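Local coordinates for protein ESXA (Geobacillus thermodenitrificans, PDB 3ZBH) that is of unknown function but, as a WXG100 (ESAT-6 family) protein, is probably a small helical dimer exported by a type 7 secretion system, at residues L9-L14 / T84-T89; V17-N22 / Q78-A83; V23-V28 / L71-G76; T29-R34 / P63-M68. All blocks are in the same frame, centred on the assembly; numbering follows the deposited sequence. Where two conformers were deposited one is given.

Contact 1 (L9-L14 / T84-T89); sequences LTPEEL and TILEDT
Pro11 and Glu87 mark where the two backbones come closest, 5.6 Å from CA to CA, as the first turn of helix 11-45 settles against a late turn of helix 48-95. Two side chains do most of the work. Leu86 sends its CD2 branch against the start of the opposing helix, where it touches backbone as much as side chain: it lies 3.6 Å from Leu9 O and 3.9 Å from Pro11 CD, with Leu14 CD2 closing in at 4.2 Å. Placing CG opposite the Leu86 backbone N (chi1 -174°) is what lays CD2 against Leu9 O and Thr10 C. The Pro11 ring crosses Leu86 at about a right angle, and its CG corner rests on the backbone of helix 48-95, 3.4 Å from Glu87 N and 3.6 Å from Glu87 CB. The Glu87 chain runs on past that point, extended, to a salt bridge with Arg15. Leu14 also leans on Ala83 and on Ile45 of the second subunit. At the start of helix 11-45, Thr10 as N-cap and Glu13 in the first turn form a capping box: Glu13 N donates to Thr10 OG1 over 3.2 Å, and Thr10 N donates to Glu13 OE1 over 3.0 Å, reaching that oxygen from above the carboxylate plane. No hydrogen bond joins the two segments. They meet by packing alone, centred on Leu86 and Pro11 with Leu9 and Leu14 beside them, while the Glu87-Arg15 salt bridge adds a charged tie between the same two helices.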
# COMPACT_ATOMS: atom_id res chain seq x y z
N LEU B 9 -20.63 -12.03 -17.63
CA LEU B 9 -19.58 -10.99 -17.68
C LEU B 9 -19.61 -10.15 -18.94
O LEU B 9 -19.92 -10.65 -20.03
CB LEU B 9 -18.18 -11.62 -17.52
CG LEU B 9 -17.91 -12.35 -16.20
CD1 LEU B 9 -16.66 -13.23 -16.34
CD2 LEU B 9 -17.77 -11.38 -15.03
N THR B 10 -19.22 -8.87 -18.79
CA THR B 10 -19.11 -7.96 -19.94
C THR B 10 -17.69 -7.36 -20.08
O THR B 10 -16.95 -7.25 -19.11
CB THR B 10 -20.11 -6.77 -19.85
OG1 THR B 10 -19.70 -5.89 -18.80
CG2 THR B 10 -21.50 -7.22 -19.59
N PRO B 11 -17.33 -6.93 -21.29
CA PRO B 11 -16.03 -6.30 -21.49
C PRO B 11 -15.85 -5.04 -20.63
O PRO B 11 -14.75 -4.84 -20.11
CB PRO B 11 -15.98 -6.00 -22.99
CG PRO B 11 -16.95 -6.97 -23.61
CD PRO B 11 -18.01 -7.25 -22.57
N GLU B 12 -16.89 -4.23 -20.47
CA GLU B 12 -16.76 -3.02 -19.64
C GLU B 12 -16.52 -3.33 -18.16
O GLU B 12 -15.77 -2.63 -17.50
CB GLU B 12 -17.95 -2.06 -19.79
CG GLU B 12 -17.80 -0.77 -18.96
CD GLU B 12 -16.45 -0.08 -19.15
OE1 GLU B 12 -15.99 0.04 -20.31
OE2 GLU B 12 -15.82 0.34 -18.14
N GLU B 13 -17.15 -4.39 -17.65
CA GLU B 13 -16.86 -4.84 -16.29
C GLU B 13 -15.39 -5.18 -16.14
O GLU B 13 -14.76 -4.78 -15.17
CB GLU B 13 -17.71 -6.06 -15.91
CG GLU B 13 -19.15 -5.69 -15.61
CD GLU B 13 -20.14 -6.85 -15.74
OE1 GLU B 13 -19.72 -8.00 -15.99
OE2 GLU B 13 -21.35 -6.60 -15.60
N LEU B 14 -14.86 -5.96 -17.08
CA LEU B 14 -13.46 -6.36 -17.03
C LEU B 14 -12.49 -5.18 -17.13
O LEU B 14 -11.48 -5.15 -16.44
CB LEU B 14 -13.15 -7.36 -18.15
CG LEU B 14 -13.36 -8.84 -17.73
CD1 LEU B 14 -14.77 -9.12 -17.27
CD2 LEU B 14 -13.03 -9.79 -18.88
N THR B 84 -10.87 -7.56 -24.30
CA THR B 84 -10.88 -7.52 -25.75
C THR B 84 -11.35 -8.84 -26.33
O THR B 84 -12.14 -8.85 -27.28
CB THR B 84 -9.51 -7.15 -26.32
OG1 THR B 84 -9.15 -5.90 -25.76
CG2 THR B 84 -9.53 -7.03 -27.89
N ILE B 85 -10.89 -9.94 -25.73
CA ILE B 85 -11.32 -11.30 -26.16
C ILE B 85 -12.80 -11.48 -25.98
O ILE B 85 -13.48 -12.00 -26.87
CB ILE B 85 -10.52 -12.38 -25.43
CG1 ILE B 85 -9.12 -12.46 -26.09
CG2 ILE B 85 -11.27 -13.73 -25.45
CD1 ILE B 85 -8.06 -13.23 -25.29
N LEU B 86 -13.31 -11.02 -24.85
CA LEU B 86 -14.74 -11.10 -24.59
C LEU B 86 -15.61 -10.25 -25.54
O LEU B 86 -16.64 -10.73 -26.04
CB LEU B 86 -15.05 -10.77 -23.12
CG LEU B 86 -16.50 -10.94 -22.62
CD1 LEU B 86 -16.99 -12.37 -22.79
CD2 LEU B 86 -16.51 -10.56 -21.14
N GLU B 87 -15.21 -9.01 -25.78
CA GLU B 87 -15.90 -8.15 -26.76
C GLU B 87 -15.95 -8.79 -28.16
O GLU B 87 -17.01 -8.81 -28.84
CB GLU B 87 -15.17 -6.79 -26.77
CG GLU B 87 -15.70 -5.72 -27.71
CD GLU B 87 -14.98 -4.41 -27.42
OE1 GLU B 87 -13.77 -4.31 -27.68
OE2 GLU B 87 -15.60 -3.53 -26.84
N ASP B 88 -14.82 -9.38 -28.55
CA ASP B 88 -14.73 -10.07 -29.82
C ASP B 88 -15.65 -11.27 -29.87
O ASP B 88 -16.44 -11.42 -30.80
CB ASP B 88 -13.28 -10.50 -30.07
CG ASP B 88 -12.41 -9.34 -30.47
OD1 ASP B 88 -12.97 -8.27 -30.78
OD2 ASP B 88 -11.17 -9.49 -30.47
N THR B 89 -15.57 -12.09 -28.84
CA THR B 89 -16.42 -13.27 -28.71
C THR B 89 -17.89 -12.85 -28.81
O THR B 89 -18.65 -13.41 -29.61
CB THR B 89 -16.16 -13.97 -27.37
OG1 THR B 89 -14.78 -14.40 -27.31
CG2 THR B 89 -17.11 -15.18 -27.20

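Contact 2 (V17-N22 / Q78-A83); sequences VARQYN and QLHNSA. With ACT (acetate ion), chain N; PO4 (phosphate ion), chain J; ACT (acetate ion), chain I.
His80 and Ala18 meet because His80 turns CG back beside its own backbone N (chi1 -85°), which lays the imidazole over the methyl of Ala18: CB stands 3.6 Å from the ring centroid, close to the normal, a CH-pi contact. Leu79, with CG likewise beside its backbone N and an extended chain beyond (chi2 166°), points CD1 between Val17 and Tyr21, 3.8 Å from both Val17 CG1 and Tyr21 CD2, while its CB sits 3.6 Å from Ala18 CB. The small Ala18 is thus wedged between Leu79 and the ring, and the nearly antiparallel helices approach to 9.0 Å between axes. The rim of the imidazole is polar. His80 NE2 donates to OXT of an acetate over 2.9 Å, an oxygen that lies in the ring plane, and Arg19 NH1 donates to the same atom over 2.7 Å; Arg19 NH2 also bridges to Glu12. On the ring's other nitrogen, a water joins His80 ND1 to Asn22 OD1 at 3.0 Å each, with the Asn22 amide only 18° from coplanar with the ring. Away from the imidazole, Tyr21 OH donates to a second acetate, and Gln20 NE2 to a phosphate also held by Thr41 of the second subunit. Leu79 packs in addition on Trp46 of that subunit, the tryptophan of the WXG turn. The acetate would probably favour a protonated His80 while nearby Arg19 works against it, so the charge stays open; an apolar seam adjoins an edge that in this crystal binds an acetate.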
# COMPACT_ATOMS: atom_id res chain seq x y z
N VAL B 17 -12.39 -3.30 -13.85
CA VAL B 17 -11.54 -3.97 -12.88
C VAL B 17 -10.06 -3.85 -13.27
O VAL B 17 -9.21 -3.67 -12.39
CB VAL B 17 -11.96 -5.44 -12.65
CG1 VAL B 17 -11.03 -6.06 -11.63
CG2 VAL B 17 -13.41 -5.47 -12.12
N ALA B 18 -9.76 -3.91 -14.56
CA ALA B 18 -8.38 -3.71 -15.02
C ALA B 18 -7.87 -2.34 -14.58
O ALA B 18 -6.75 -2.20 -14.11
CB ALA B 18 -8.31 -3.81 -16.53
N ARG B 19 -8.71 -1.32 -14.72
CA ARG B 19 -8.31 0.04 -14.32
C ARG B 19 -8.05 0.15 -12.83
O ARG B 19 -7.12 0.83 -12.41
CB ARG B 19 -9.32 1.08 -14.79
CG ARG B 19 -9.15 1.43 -16.28
CD ARG B 19 -9.93 2.69 -16.67
NE ARG B 19 -11.38 2.54 -16.41
CZ ARG B 19 -12.25 1.97 -17.25
NH1 ARG B 19 -11.85 1.51 -18.43
NH2 ARG B 19 -13.52 1.88 -16.91
N GLN B 20 -8.81 -0.56 -12.01
CA GLN B 20 -8.55 -0.62 -10.57
C GLN B 20 -7.20 -1.22 -10.27
O GLN B 20 -6.44 -0.69 -9.42
CB GLN B 20 -9.60 -1.45 -9.86
CG GLN B 20 -11.01 -0.90 -9.91
CD GLN B 20 -11.90 -1.72 -9.00
OE1 GLN B 20 -12.05 -1.40 -7.82
NE2 GLN B 20 -12.42 -2.82 -9.52
N TYR B 21 -6.89 -2.34 -10.91
CA TYR B 21 -5.56 -2.93 -10.73
C TYR B 21 -4.41 -1.97 -11.11
O TYR B 21 -3.40 -1.86 -10.38
CB TYR B 21 -5.46 -4.27 -11.47
CG TYR B 21 -6.03 -5.40 -10.63
CD1 TYR B 21 -5.24 -6.02 -9.67
CD2 TYR B 21 -7.37 -5.79 -10.74
CE1 TYR B 21 -5.75 -7.02 -8.87
CE2 TYR B 21 -7.88 -6.80 -9.95
CZ TYR B 21 -7.07 -7.42 -9.03
OH TYR B 21 -7.56 -8.40 -8.21
N ASN B 22 -4.56 -1.26 -12.23
CA ASN B 22 -3.50 -0.30 -12.62
C ASN B 22 -3.45 0.91 -11.70
O ASN B 22 -2.37 1.38 -11.36
CB ASN B 22 -3.64 0.16 -14.06
CG ASN B 22 -3.44 -0.97 -15.05
OD1 ASN B 22 -4.13 -1.02 -16.06
ND2 ASN B 22 -2.52 -1.88 -14.76
N GLN B 78 -3.59 -8.34 -18.20
CA GLN B 78 -4.30 -9.57 -18.64
C GLN B 78 -5.84 -9.39 -18.64
O GLN B 78 -6.54 -10.01 -19.45
CB GLN B 78 -3.92 -10.76 -17.75
CG GLN B 78 -2.50 -11.30 -17.98
CD GLN B 78 -2.14 -11.55 -19.46
OE1 GLN B 78 -0.97 -11.42 -19.83
NE2 GLN B 78 -3.13 -11.88 -20.32
N LEU B 79 -6.35 -8.56 -17.73
CA LEU B 79 -7.78 -8.19 -17.74
C LEU B 79 -8.19 -7.37 -18.95
O LEU B 79 -9.26 -7.57 -19.52
CB LEU B 79 -8.16 -7.44 -16.46
CG LEU B 79 -8.30 -8.33 -15.22
CD1 LEU B 79 -8.35 -7.51 -13.95
CD2 LEU B 79 -9.55 -9.21 -15.33
N HIS B 80 -7.35 -6.42 -19.33
CA HIS B 80 -7.57 -5.72 -20.58
C HIS B 80 -7.54 -6.68 -21.74
O HIS B 80 -8.37 -6.56 -22.64
CB HIS B 80 -6.52 -4.62 -20.78
CG HIS B 80 -6.89 -3.32 -20.11
ND1 HIS B 80 -6.11 -2.74 -19.19
CD2 HIS B 80 -8.00 -2.49 -20.26
CE1 HIS B 80 -6.67 -1.59 -18.78
NE2 HIS B 80 -7.83 -1.44 -19.43
N ASN B 81 -6.59 -7.61 -21.76
CA ASN B 81 -6.54 -8.60 -22.85
C ASN B 81 -7.82 -9.44 -22.88
O ASN B 81 -8.37 -9.70 -23.95
CB ASN B 81 -5.35 -9.56 -22.71
CG ASN B 81 -4.03 -8.90 -22.99
OD1 ASN B 81 -3.99 -7.78 -23.48
ND2 ASN B 81 -2.95 -9.56 -22.64
N SER B 82 -8.27 -9.87 -21.70
CA SER B 82 -9.48 -10.70 -21.61
C SER B 82 -10.71 -9.91 -22.02
O SER B 82 -11.62 -10.45 -22.59
CB SER B 82 -9.72 -11.24 -20.18
OG SER B 82 -8.86 -12.30 -19.88
N ALA B 83 -10.75 -8.62 -21.70
CA ALA B 83 -11.89 -7.81 -22.06
C ALA B 83 -12.00 -7.69 -23.60
O ALA B 83 -13.10 -7.78 -24.15
CB ALA B 83 -11.81 -6.44 -21.38
C ACT N . -9.19 1.04 -20.99
O ACT N . -9.70 0.34 -21.89
OXT ACT N . -9.54 0.93 -19.79
CH3 ACT N . -8.12 2.04 -21.34
P PO4 J . -14.32 -4.39 -7.00
O1 PO4 J . -13.28 -4.85 -8.01
O2 PO4 J . -14.99 -5.59 -6.38
O3 PO4 J . -15.35 -3.57 -7.73
O4 PO4 J . -13.65 -3.60 -5.89
C ACT I . -5.28 -10.84 -6.88
O ACT I . -5.58 -11.91 -6.31
OXT ACT I . -5.96 -9.80 -6.70
CH3 ACT I . -4.07 -10.83 -7.78
O HOH W 1 -3.20 -2.42 -18.51

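Contact 3 (V23-V28 / L71-G76); sequences VESSNV and LLNEVG
Leu72 pushes CD1 onto the backbone of the facing helix, 3.8 Å from both Glu24 C and Ser25 N, near the middle of the WXG100 helical hairpin. The methyl also brushes Val28 CG2 at 4.2 Å, the two side chains crossing at about a right angle. Leu72 CG lies beside its own backbone N (chi1 -60°), and from there the extended chain carries CD1 across to helix 11-45. Ser25 is small enough to let the helices close to 8.5 Å between axes, antiparallel within 17°; its CB sits 4.0 Å from Leu72 CB. Ser25 OG is hydrogen-bonded to Ala69 O, one turn back on the partner helix, so a buried hydroxyl is satisfied by backbone. Its separation from Asn73 ND2 is too short to trust and badly angled for a bond. Glu24 bends away from Leu72: OE1 accepts from Asn27 ND2 over 2.7 Å, above the carboxylate plane, and OE2 forms a salt bridge with Arg34 of the second subunit, against which this face of the hairpin packs. Leu72 itself meets Leu35 of that subunit. At the opposite margin, a water bridges the helices: it donates to Asn73 OD1 at 3.0 Å and accepts from Ser26 OG at 3.1 Å.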
# COMPACT_ATOMS: atom_id res chain seq x y z
N VAL B 23 -4.61 1.39 -11.27
CA VAL B 23 -4.64 2.42 -10.25
C VAL B 23 -3.94 1.97 -8.96
O VAL B 23 -3.11 2.70 -8.38
CB VAL B 23 -6.11 2.88 -9.95
CG1 VAL B 23 -6.18 3.69 -8.66
CG2 VAL B 23 -6.68 3.63 -11.14
N GLU B 24 -4.27 0.78 -8.47
CA GLU B 24 -3.67 0.34 -7.21
C GLU B 24 -2.17 0.09 -7.36
O GLU B 24 -1.41 0.32 -6.42
CB GLU B 24 -4.43 -0.84 -6.57
CG GLU B 24 -5.90 -0.58 -6.20
CD GLU B 24 -6.14 0.68 -5.33
OE1 GLU B 24 -5.20 1.27 -4.74
OE2 GLU B 24 -7.31 1.11 -5.24
N SER B 25 -1.71 -0.33 -8.55
CA SER B 25 -0.28 -0.45 -8.76
C SER B 25 0.39 0.93 -8.55
O SER B 25 1.41 1.01 -7.87
CB SER B 25 0.06 -0.98 -10.15
OG SER B 25 1.47 -0.96 -10.31
N SER B 26 -0.18 1.98 -9.15
CA SER B 26 0.35 3.36 -8.98
C SER B 26 0.37 3.81 -7.54
O SER B 26 1.36 4.40 -7.08
CB SER B 26 -0.48 4.38 -9.78
OG SER B 26 -0.53 3.97 -11.13
N ASN B 27 -0.74 3.57 -6.82
CA ASN B 27 -0.77 3.84 -5.40
C ASN B 27 0.33 3.16 -4.59
O ASN B 27 0.84 3.77 -3.65
CB ASN B 27 -2.14 3.50 -4.79
CG ASN B 27 -3.26 4.36 -5.36
OD1 ASN B 27 -3.03 5.48 -5.81
ND2 ASN B 27 -4.47 3.83 -5.37
N VAL B 28 0.69 1.91 -4.94
CA VAL B 28 1.80 1.20 -4.28
C VAL B 28 3.16 1.90 -4.50
O VAL B 28 3.89 2.14 -3.53
CB VAL B 28 1.89 -0.32 -4.67
CG1 VAL B 28 3.19 -0.98 -4.17
CG2 VAL B 28 0.70 -1.05 -4.11
N LEU B 71 2.76 -7.38 -9.79
CA LEU B 71 1.57 -8.28 -9.88
C LEU B 71 0.32 -7.55 -10.33
O LEU B 71 -0.37 -8.01 -11.23
CB LEU B 71 1.30 -8.89 -8.50
CG LEU B 71 -0.02 -9.66 -8.33
CD1 LEU B 71 0.05 -10.87 -9.22
CD2 LEU B 71 -0.12 -10.07 -6.86
N LEU B 72 0.01 -6.42 -9.68
CA LEU B 72 -1.20 -5.69 -9.98
C LEU B 72 -1.20 -5.19 -11.42
O LEU B 72 -2.20 -5.23 -12.08
CB LEU B 72 -1.39 -4.50 -9.03
CG LEU B 72 -1.49 -4.85 -7.52
CD1 LEU B 72 -1.40 -3.59 -6.67
CD2 LEU B 72 -2.70 -5.72 -7.13
N ASN B 73 -0.05 -4.71 -11.91
CA ASN B 73 0.01 -4.32 -13.34
C ASN B 73 -0.14 -5.49 -14.32
O ASN B 73 -0.73 -5.34 -15.39
CB ASN B 73 1.33 -3.61 -13.63
CG ASN B 73 1.28 -2.15 -13.26
OD1 ASN B 73 0.33 -1.42 -13.58
ND2 ASN B 73 2.30 -1.71 -12.57
N GLU B 74 0.45 -6.64 -13.98
CA GLU B 74 0.32 -7.83 -14.84
C GLU B 74 -1.15 -8.27 -14.89
O GLU B 74 -1.65 -8.61 -15.96
CB GLU B 74 1.18 -8.98 -14.32
CG GLU B 74 2.65 -8.69 -14.54
CD GLU B 74 3.59 -9.79 -14.07
OE1 GLU B 74 3.28 -10.55 -13.12
OE2 GLU B 74 4.69 -9.83 -14.66
N VAL B 75 -1.82 -8.27 -13.73
CA VAL B 75 -3.27 -8.55 -13.69
C VAL B 75 -4.05 -7.52 -14.52
O VAL B 75 -4.92 -7.87 -15.29
CB VAL B 75 -3.81 -8.58 -12.23
CG1 VAL B 75 -5.36 -8.69 -12.21
CG2 VAL B 75 -3.20 -9.77 -11.47
N GLY B 76 -3.71 -6.23 -14.36
CA GLY B 76 -4.39 -5.20 -15.11
C GLY B 76 -4.26 -5.45 -16.60
O GLY B 76 -5.22 -5.32 -17.36
O HOH W 2 -0.08 1.46 -12.92

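Contact 4 (T29-R34 / P63-M68); sequences TELIAR and PSFEKM
Ile32 and Phe65 carry the apolar part of this contact, in the WXG100 helical hairpin, where it packs on the second subunit of the dimer. Ile32 CD1 fits into the angle where the Phe65 ring leaves its backbone, 3.6 Å from Phe65 CB and equally 3.6 Å from Phe65 CD2. That position follows from CG1 lying beside the Ile32 backbone N with the chain turned again at chi2 (-52°), which folds the end methyl toward the aromatic. Leu31 CD2 comes to Phe65 CE2 at 4.0 Å, one atom further along the same flank; like Ile32 CD1, it comes at the ring obliquely. With these bulky groups between them, helices 29-34 and 63-68 stand 10.2 Å apart, axis to axis. The dimer takes up the ring as well: it stacks with Phe65 of the second subunit and touches Met68 of that chain.

Carboxylate contacts make up the second kind. Glu66 bends at chi2 (-54°) and brings its oxygens over the helix 11-45 side chains, but no hydrogen bond crosses the pair. It also makes a long, weak ion pair with Arg62. Across the contact, the oxygens meet only aliphatic carbons of segment 29-34. They divide between two residues: Glu66 OE2 lies 3.5 Å from Ile32 CG2, and Glu66 OE1 lies 3.8 Å from Thr29 CG2, the methyl of that threonine.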
# COMPACT_ATOMS: atom_id res chain seq x y z
N THR B 29 3.51 2.22 -5.76
CA THR B 29 4.82 2.84 -5.99
C THR B 29 4.88 4.28 -5.45
O THR B 29 5.92 4.68 -4.89
CB THR B 29 5.29 2.77 -7.46
OG1 THR B 29 4.27 3.28 -8.31
CG2 THR B 29 5.63 1.30 -7.85
N GLU B 30 3.77 5.01 -5.55
CA GLU B 30 3.70 6.35 -4.94
C GLU B 30 3.92 6.27 -3.43
O GLU B 30 4.66 7.07 -2.85
CB GLU B 30 2.40 7.05 -5.32
CG GLU B 30 2.40 7.39 -6.81
CD GLU B 30 1.05 7.81 -7.31
OE1 GLU B 30 0.18 8.08 -6.47
OE2 GLU B 30 0.87 7.90 -8.54
N LEU B 31 3.28 5.29 -2.79
CA LEU B 31 3.46 5.09 -1.36
C LEU B 31 4.90 4.74 -1.01
O LEU B 31 5.48 5.30 -0.09
CB LEU B 31 2.50 3.98 -0.87
CG LEU B 31 2.66 3.40 0.52
CD1 LEU B 31 2.25 4.40 1.61
CD2 LEU B 31 1.78 2.15 0.58
N ILE B 32 5.50 3.83 -1.74
CA ILE B 32 6.89 3.50 -1.48
C ILE B 32 7.82 4.72 -1.59
O ILE B 32 8.65 4.96 -0.73
CB ILE B 32 7.38 2.34 -2.36
CG1 ILE B 32 6.67 1.04 -1.94
CG2 ILE B 32 8.89 2.16 -2.21
CD1 ILE B 32 6.74 0.73 -0.43
N ALA B 33 7.62 5.52 -2.64
CA ALA B 33 8.37 6.75 -2.81
C ALA B 33 8.19 7.69 -1.61
O ALA B 33 9.17 8.23 -1.11
CB ALA B 33 7.93 7.43 -4.10
N ARG B 34 6.96 7.86 -1.13
CA ARG B 34 6.73 8.69 0.06
C ARG B 34 7.37 8.13 1.33
O ARG B 34 8.00 8.88 2.11
CB ARG B 34 5.24 8.96 0.29
CG ARG B 34 4.53 9.73 -0.81
CD ARG B 34 3.13 10.15 -0.35
NE ARG B 34 2.27 9.03 0.05
CZ ARG B 34 1.51 8.30 -0.78
NH1 ARG B 34 1.50 8.55 -2.08
NH2 ARG B 34 0.73 7.33 -0.29
N PRO B 63 10.77 -4.80 -0.71
CA PRO B 63 10.76 -5.52 -1.98
C PRO B 63 9.42 -6.21 -2.27
O PRO B 63 9.09 -6.44 -3.44
CB PRO B 63 11.86 -6.58 -1.82
CG PRO B 63 12.71 -6.12 -0.69
CD PRO B 63 11.89 -5.21 0.17
N SER B 64 8.65 -6.53 -1.23
CA SER B 64 7.38 -7.20 -1.42
C SER B 64 6.35 -6.21 -1.95
O SER B 64 5.41 -6.60 -2.63
CB SER B 64 6.91 -7.81 -0.11
OG SER B 64 7.75 -8.92 0.22
N PHE B 65 6.51 -4.93 -1.61
CA PHE B 65 5.68 -3.90 -2.22
C PHE B 65 5.98 -3.75 -3.71
O PHE B 65 5.06 -3.55 -4.49
CB PHE B 65 5.81 -2.54 -1.47
CG PHE B 65 5.00 -2.48 -0.19
CD1 PHE B 65 5.27 -3.33 0.87
CD2 PHE B 65 3.94 -1.58 -0.06
CE1 PHE B 65 4.50 -3.30 2.03
CE2 PHE B 65 3.18 -1.54 1.10
CZ PHE B 65 3.45 -2.41 2.15
N GLU B 66 7.25 -3.85 -4.11
CA GLU B 66 7.56 -3.76 -5.54
C GLU B 66 6.99 -4.98 -6.25
O GLU B 66 6.52 -4.88 -7.36
CB GLU B 66 9.08 -3.66 -5.79
CG GLU B 66 9.72 -2.39 -5.19
CD GLU B 66 9.05 -1.09 -5.65
OE1 GLU B 66 8.45 -1.02 -6.75
OE2 GLU B 66 9.11 -0.09 -4.89
N LYS B 67 7.01 -6.14 -5.59
CA LYS B 67 6.40 -7.33 -6.19
C LYS B 67 4.90 -7.16 -6.34
O LYS B 67 4.31 -7.64 -7.30
CB LYS B 67 6.71 -8.57 -5.34
CG LYS B 67 8.11 -9.13 -5.51
CD LYS B 67 8.43 -10.06 -4.35
CE LYS B 67 9.90 -10.44 -4.25
NZ LYS B 67 10.23 -11.46 -5.28
N MET B 68 4.26 -6.51 -5.38
CA MET B 68 2.82 -6.27 -5.48
C MET B 68 2.54 -5.36 -6.67
O MET B 68 1.60 -5.56 -7.42
CB MET B 68 2.28 -5.66 -4.20
CG MET B 68 0.78 -5.45 -4.23
SD MET B 68 -0.14 -7.01 -4.09
CE MET B 68 -0.09 -7.23 -2.31

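All four contacts join the same pair, helix 11-45 and helix 48-95, and are nested along the chain, with contact 4 innermost and contact 1 outermost. Their centres are spaced at about 10 Å steps, and each touches its neighbour. Contacts 3 and 4 are buried, contact 2 is partly so, and contact 1 lies at the surface, about 21 Å from the chain centre. Small residues let the helices approach closely in contacts 2 and 3, whereas aromatic and branched side chains hold them wider in contact 4. No direct hydrogen bond runs between the paired segments of any contact; waters bridge contacts 2 and 3, and contact 2 hydrogen-bonds acetate and phosphate ions. The second subunit reaches every one.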